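Hypothetical protein (PDB 2H9F) probably interconverts isomers of 2-methylaconitate, as a PrpF-family methylaconitate isomerase. Local coordinates at residues Pro284-Tyr288 against Ile301-Arg306; Leu198-Leu202 against Lys211-Ile215. All coordinates share one frame; numbering follows the deposited sequence.

Contact 1. Residues Pro284-Tyr288 against Ile301-Arg306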
loop_
_atom_site.group_PDB
_atom_site.type_symbol
_atom_site.label_atom_id
_atom_site.label_comp_id
_atom_site.label_asym_id
_atom_site.label_seq_id
_atom_site.Cartn_x
_atom_site.Cartn_y
_atom_site.Cartn_z
ATOM N N PRO A 284 -8.406 -26.318 29.729
ATOM C CA PRO A 284 -7.738 -27.470 29.148
ATOM C C PRO A 284 -8.275 -27.718 27.760
ATOM O O PRO A 284 -9.360 -27.258 27.435
ATOM C CB PRO A 284 -8.111 -28.619 30.058
ATOM C CG PRO A 284 -8.939 -28.057 31.153
ATOM C CD PRO A 284 -9.189 -26.624 30.938
ATOM N N PRO A 285 -7.517 -28.458 26.958
ATOM C CA PRO A 285 -7.881 -28.696 25.592
ATOM C C PRO A 285 -9.164 -29.475 25.390
ATOM O O PRO A 285 -9.519 -30.357 26.138
ATOM C CB PRO A 285 -6.674 -29.436 25.020
ATOM C CG PRO A 285 -5.839 -29.810 26.122
ATOM C CD PRO A 285 -6.217 -29.047 27.317
ATOM N N ARG A 286 -9.827 -29.136 24.308
ATOM C CA ARG A 286 -11.132 -29.609 23.996
ATOM C C ARG A 286 -11.195 -29.418 22.509
ATOM O O ARG A 286 -10.722 -28.415 21.990
ATOM C CB ARG A 286 -12.152 -28.680 24.618
ATOM C CG ARG A 286 -13.199 -29.337 25.455
ATOM C CD ARG A 286 -13.514 -28.461 26.646
ATOM N NE ARG A 286 -13.410 -29.233 27.888
ATOM C CZ ARG A 286 -12.974 -28.736 29.048
ATOM N NH1 ARG A 286 -12.598 -27.459 29.137
ATOM N NH2 ARG A 286 -12.900 -29.525 30.124
ATOM N N ASP A 287 -11.794 -30.367 21.823
ATOM C CA ASP A 287 -12.103 -30.193 20.439
ATOM C C ASP A 287 -13.061 -29.042 20.249
ATOM O O ASP A 287 -14.008 -28.868 21.029
ATOM C CB ASP A 287 -12.838 -31.436 19.877
ATOM C CG ASP A 287 -12.049 -32.716 19.974
ATOM O OD1 ASP A 287 -10.893 -32.715 20.397
ATOM O OD2 ASP A 287 -12.613 -33.762 19.599
ATOM N N TYR A 288 -12.850 -28.300 19.167
ATOM C CA TYR A 288 -13.791 -27.255 18.737
ATOM C C TYR A 288 -13.669 -26.974 17.256
ATOM O O TYR A 288 -12.644 -27.278 16.658
ATOM C CB TYR A 288 -13.562 -25.967 19.511
ATOM C CG TYR A 288 -12.245 -25.281 19.253
ATOM C CD1 TYR A 288 -11.067 -25.776 19.769
ATOM C CD2 TYR A 288 -12.187 -24.096 18.521
ATOM C CE1 TYR A 288 -9.846 -25.117 19.530
ATOM C CE2 TYR A 288 -10.981 -23.434 18.298
ATOM C CZ TYR A 288 -9.822 -23.945 18.801
ATOM O OH TYR A 288 -8.630 -23.293 18.560
ATOM N N ILE A 301 -3.527 -29.655 20.672
ATOM C CA ILE A 301 -3.219 -28.444 21.415
ATOM C C ILE A 301 -2.953 -28.789 22.870
ATOM O O ILE A 301 -3.354 -29.840 23.341
ATOM C CB ILE A 301 -4.356 -27.375 21.325
ATOM C CG1 ILE A 301 -5.735 -27.978 21.645
ATOM C CG2 ILE A 301 -4.389 -26.700 19.927
ATOM C CD1 ILE A 301 -6.797 -26.945 21.958
ATOM N N ASP A 302 -2.302 -27.870 23.571
ATOM C CA ASP A 302 -2.014 -28.005 24.986
ATOM C C ASP A 302 -3.054 -27.311 25.862
ATOM O O ASP A 302 -3.259 -27.703 27.004
ATOM C CB ASP A 302 -0.626 -27.446 25.282
ATOM C CG ASP A 302 0.493 -28.229 24.606
ATOM O OD1 ASP A 302 0.702 -29.427 24.951
ATOM O OD2 ASP A 302 1.187 -27.664 23.727
ATOM N N LEU A 303 -3.695 -26.257 25.352
ATOM C CA LEU A 303 -4.732 -25.573 26.084
ATOM C C LEU A 303 -5.533 -24.681 25.138
ATOM O O LEU A 303 -5.171 -24.494 23.980
ATOM C CB LEU A 303 -4.127 -24.703 27.159
ATOM C CG LEU A 303 -3.332 -23.471 26.740
ATOM C CD1 LEU A 303 -3.173 -22.575 27.957
ATOM C CD2 LEU A 303 -1.966 -23.803 26.065
ATOM N N LEU A 304 -6.625 -24.139 25.652
ATOM C CA LEU A 304 -7.436 -23.169 24.919
ATOM C C LEU A 304 -7.205 -21.841 25.594
ATOM O O LEU A 304 -7.135 -21.804 26.802
ATOM C CB LEU A 304 -8.907 -23.480 25.062
ATOM C CG LEU A 304 -9.392 -24.801 24.405
ATOM C CD1 LEU A 304 -10.708 -25.252 25.065
ATOM C CD2 LEU A 304 -9.519 -24.560 22.919
ATOM N N VAL A 305 -7.164 -20.787 24.805
ATOM C CA VAL A 305 -7.123 -19.423 25.327
ATOM C C VAL A 305 -8.052 -18.549 24.462
ATOM O O VAL A 305 -8.126 -18.698 23.240
ATOM C CB VAL A 305 -5.730 -18.832 25.339
ATOM C CG1 VAL A 305 -5.735 -17.447 26.086
ATOM C CG2 VAL A 305 -4.728 -19.773 26.017
ATOM N N ARG A 306 -8.797 -17.677 25.137
ATOM C CA ARG A 306 -9.639 -16.680 24.487
ATOM C C ARG A 306 -9.336 -15.337 25.148
ATOM O O ARG A 306 -9.343 -15.240 26.376
ATOM C CB ARG A 306 -11.104 -17.049 24.690
ATOM C CG ARG A 306 -11.579 -18.401 24.052
ATOM C CD ARG A 306 -11.593 -18.277 22.554
ATOM N NE ARG A 306 -12.071 -19.458 21.845
ATOM C CZ ARG A 306 -11.321 -20.481 21.438
ATOM N NH1 ARG A 306 -10.040 -20.580 21.752
ATOM N NH2 ARG A 306 -11.891 -21.454 20.742
#
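With CG of Y288 held between its backbone N and carbonyl carbon (chi1 66°), the phenol ring is laid beside L304 CD2 and R306 NH2, and a bend at chi2 (-70°) folds the R306 chain back to meet it. The contact is a loop-on-strand packing: 284-288 leaves strand 278-283, passes over the entry to its antiparallel partner, strand 303-309, and leads into the small 288-289/295-296 ribbon.

R306 NH2 stands over one face of the ring, 3.3 Å from Y288 CE2. Its CZ lies 4.8 Å from the ring centroid and 28° off the normal, an off-centre cation-pi contact in which the guanidinium presents an edge. R306 NH1 bonds to V305 O at 3.1 Å, in the guanidinium plane, while NE and NH2 bond to the carbonyls of E235 and T234; with all three nitrogens held, the group's rotation is fixed. Y288 OH bonds to H352 O at the ring's far end. L304 and the tyrosine run alongside each other in opposite senses, L304 CD2 3.4 Å from Y288 CE1, while L304 CD1 lies 3.4 Å from P284 O, a buried carbonyl oxygen with no polar partner in the model. I301 CD1 lies beside the ring's rim, level with it.

Just before the strand, at I301 and D302, the contact is proline packing. P285 CB meets I301 CG1 at 3.8 Å, and P285 CD sits 3.3 Å from D302 O.

Contact 2. Residues Leu198-Leu202 against Lys211-Ile215; sequences LVDDL and KATMI
The D200 carboxylate is gripped at both oxygens, OD1 by R260 in a salt bridge and by N197, OD2 by T195 and by a water at 2.8 Å that also accepts from M214 N. This network holds it beside the methyl of selenomethionine M214, whose CE is 3.4 Å from D200 CB. D200 N bonds to A212 O at 2.8 Å, with an N-H...O angle of 161°, and V199 CA adds a CA-H...O contact to the same oxygen. The return bond, A212 N to D200 O at 2.9 Å, makes D200 and A212 a hydrogen-bonded pair of the antiparallel beta hairpin 200-204/208-216.

The next pair, D201 with K211, is non-hydrogen-bonded, and a salt bridge links its side chains. They lie side by side, and a bend at chi2 (-61°) helps bring K211 NZ to 2.7 Å from D201 OD1, where it uses the syn lone pair. T213 OG1, also bonded to L335 N, donates to L198 O at a doubtfully short 2.5 Å. L202 CB packs on A212 CB at 3.9 Å.

Helix 244-260 lies on the L202/M214 face, strand 220-225 continues the sheet beside 208-216, and V199 and K211 touch L335 at the start of helix 335-339.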
loop_
_atom_site.group_PDB
_atom_site.type_symbol
_atom_site.label_atom_id
_atom_site.label_comp_id
_atom_site.label_asym_id
_atom_site.label_seq_id
_atom_site.Cartn_x
_atom_site.Cartn_y
_atom_site.Cartn_z
ATOM N N LEU A 198 1.275 -16.303 42.021
ATOM C CA LEU A 198 1.031 -16.928 40.731
ATOM C C LEU A 198 -0.435 -17.032 40.437
ATOM O O LEU A 198 -0.840 -17.039 39.271
ATOM C CB LEU A 198 1.631 -18.331 40.713
ATOM C CG LEU A 198 3.162 -18.421 40.818
ATOM C CD1 LEU A 198 3.583 -19.888 40.772
ATOM C CD2 LEU A 198 3.861 -17.614 39.720
ATOM N N VAL A 199 -1.223 -17.163 41.499
ATOM C CA VAL A 199 -2.682 -17.181 41.415
ATOM C C VAL A 199 -3.242 -16.435 42.604
ATOM O O VAL A 199 -2.738 -16.581 43.714
ATOM C CB VAL A 199 -3.230 -18.618 41.401
ATOM C CG1 VAL A 199 -4.715 -18.608 41.187
ATOM C CG2 VAL A 199 -2.537 -19.421 40.319
ATOM N N ASP A 200 -4.264 -15.624 42.359
ATOM C CA ASP A 200 -4.907 -14.810 43.395
ATOM C C ASP A 200 -6.405 -15.094 43.411
ATOM O O ASP A 200 -6.961 -15.702 42.465
ATOM C CB ASP A 200 -4.705 -13.318 43.096
ATOM C CG ASP A 200 -3.272 -12.817 43.381
ATOM O OD1 ASP A 200 -2.938 -12.532 44.567
ATOM O OD2 ASP A 200 -2.507 -12.645 42.394
ATOM N N ASP A 201 -7.064 -14.685 44.486
ATOM C CA ASP A 201 -8.530 -14.698 44.515
ATOM C C ASP A 201 -8.969 -13.302 44.138
ATOM O O ASP A 201 -8.732 -12.368 44.878
ATOM C CB ASP A 201 -9.039 -15.124 45.878
ATOM C CG ASP A 201 -8.744 -16.591 46.157
ATOM O OD1 ASP A 201 -9.082 -17.430 45.289
ATOM O OD2 ASP A 201 -8.158 -16.904 47.219
ATOM N N LEU A 202 -9.512 -13.156 42.932
ATOM C CA LEU A 202 -9.834 -11.846 42.410
ATOM C C LEU A 202 -11.282 -11.547 42.704
ATOM O O LEU A 202 -12.171 -12.187 42.157
ATOM C CB LEU A 202 -9.582 -11.800 40.907
ATOM C CG LEU A 202 -9.812 -10.442 40.223
ATOM C CD1 LEU A 202 -8.818 -9.382 40.712
ATOM C CD2 LEU A 202 -9.769 -10.660 38.696
ATOM N N LYS A 211 -10.459 -17.331 40.689
ATOM C CA LYS A 211 -9.029 -17.535 40.584
ATOM C C LYS A 211 -8.507 -16.714 39.411
ATOM O O LYS A 211 -9.150 -16.589 38.375
ATOM C CB LYS A 211 -8.692 -19.004 40.383
ATOM C CG LYS A 211 -9.062 -19.940 41.543
ATOM C CD LYS A 211 -8.353 -19.568 42.824
ATOM C CE LYS A 211 -8.762 -20.468 43.987
ATOM N NZ LYS A 211 -8.209 -19.985 45.301
ATOM N N ALA A 212 -7.352 -16.101 39.578
ATOM C CA ALA A 212 -6.795 -15.331 38.485
ATOM C C ALA A 212 -5.272 -15.281 38.555
ATOM O O ALA A 212 -4.721 -15.170 39.624
ATOM C CB ALA A 212 -7.400 -13.916 38.479
ATOM N N THR A 213 -4.609 -15.371 37.406
ATOM C CA THR A 213 -3.197 -15.040 37.306
ATOM C C THR A 213 -3.090 -13.684 36.616
ATOM O O THR A 213 -3.562 -13.509 35.499
ATOM C CB THR A 213 -2.456 -16.096 36.486
ATOM O OG1 THR A 213 -2.368 -17.301 37.264
ATOM C CG2 THR A 213 -1.036 -15.610 36.084
HETATM N N MSE A 214 -2.476 -12.737 37.305
HETATM C CA MSE A 214 -2.246 -11.394 36.826
HETATM C C MSE A 214 -0.735 -11.286 36.598
HETATM O O MSE A 214 0.043 -11.355 37.540
HETATM C CB MSE A 214 -2.748 -10.388 37.857
HETATM C CG MSE A 214 -4.269 -10.285 37.888
HETATM SE SE MSE A 214 -4.964 -9.409 39.416
HETATM C CE MSE A 214 -4.888 -10.942 40.690
ATOM N N ILE A 215 -0.347 -11.206 35.331
ATOM C CA ILE A 215 1.033 -11.286 34.906
ATOM C C ILE A 215 1.392 -10.080 34.010
ATOM O O ILE A 215 0.633 -9.672 33.134
ATOM C CB ILE A 215 1.312 -12.658 34.179
ATOM C CG1 ILE A 215 2.809 -12.822 33.872
ATOM C CG2 ILE A 215 0.499 -12.805 32.937
ATOM C CD1 ILE A 215 3.251 -14.228 33.518
HETATM O O HOH W 1 -1.484 -13.445 39.949
#

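The two contacts are in series along the chain, their centres 20 Å apart and their nearest atoms about 10 Å apart, so they do not touch. Both are partly buried and belong to one strand network: strand 208-216 pairs with 220-225, which pairs with 278-283, which in turn pairs with 303-309. Contact 2 is the pairing of the end strand 200-204 with 208-216, with backbone bonds setting the register and an exposed salt bridge on one face. Contact 1 instead lays a loop against a strand, its directions 87° apart, and relies on side-chain packing and a cation-pi contact, with backbone pairing left to neighbouring strands. R306 is bonded to backbone carbonyls, whereas D200 is bonded to T195 and N197 and salt-bridged to R260.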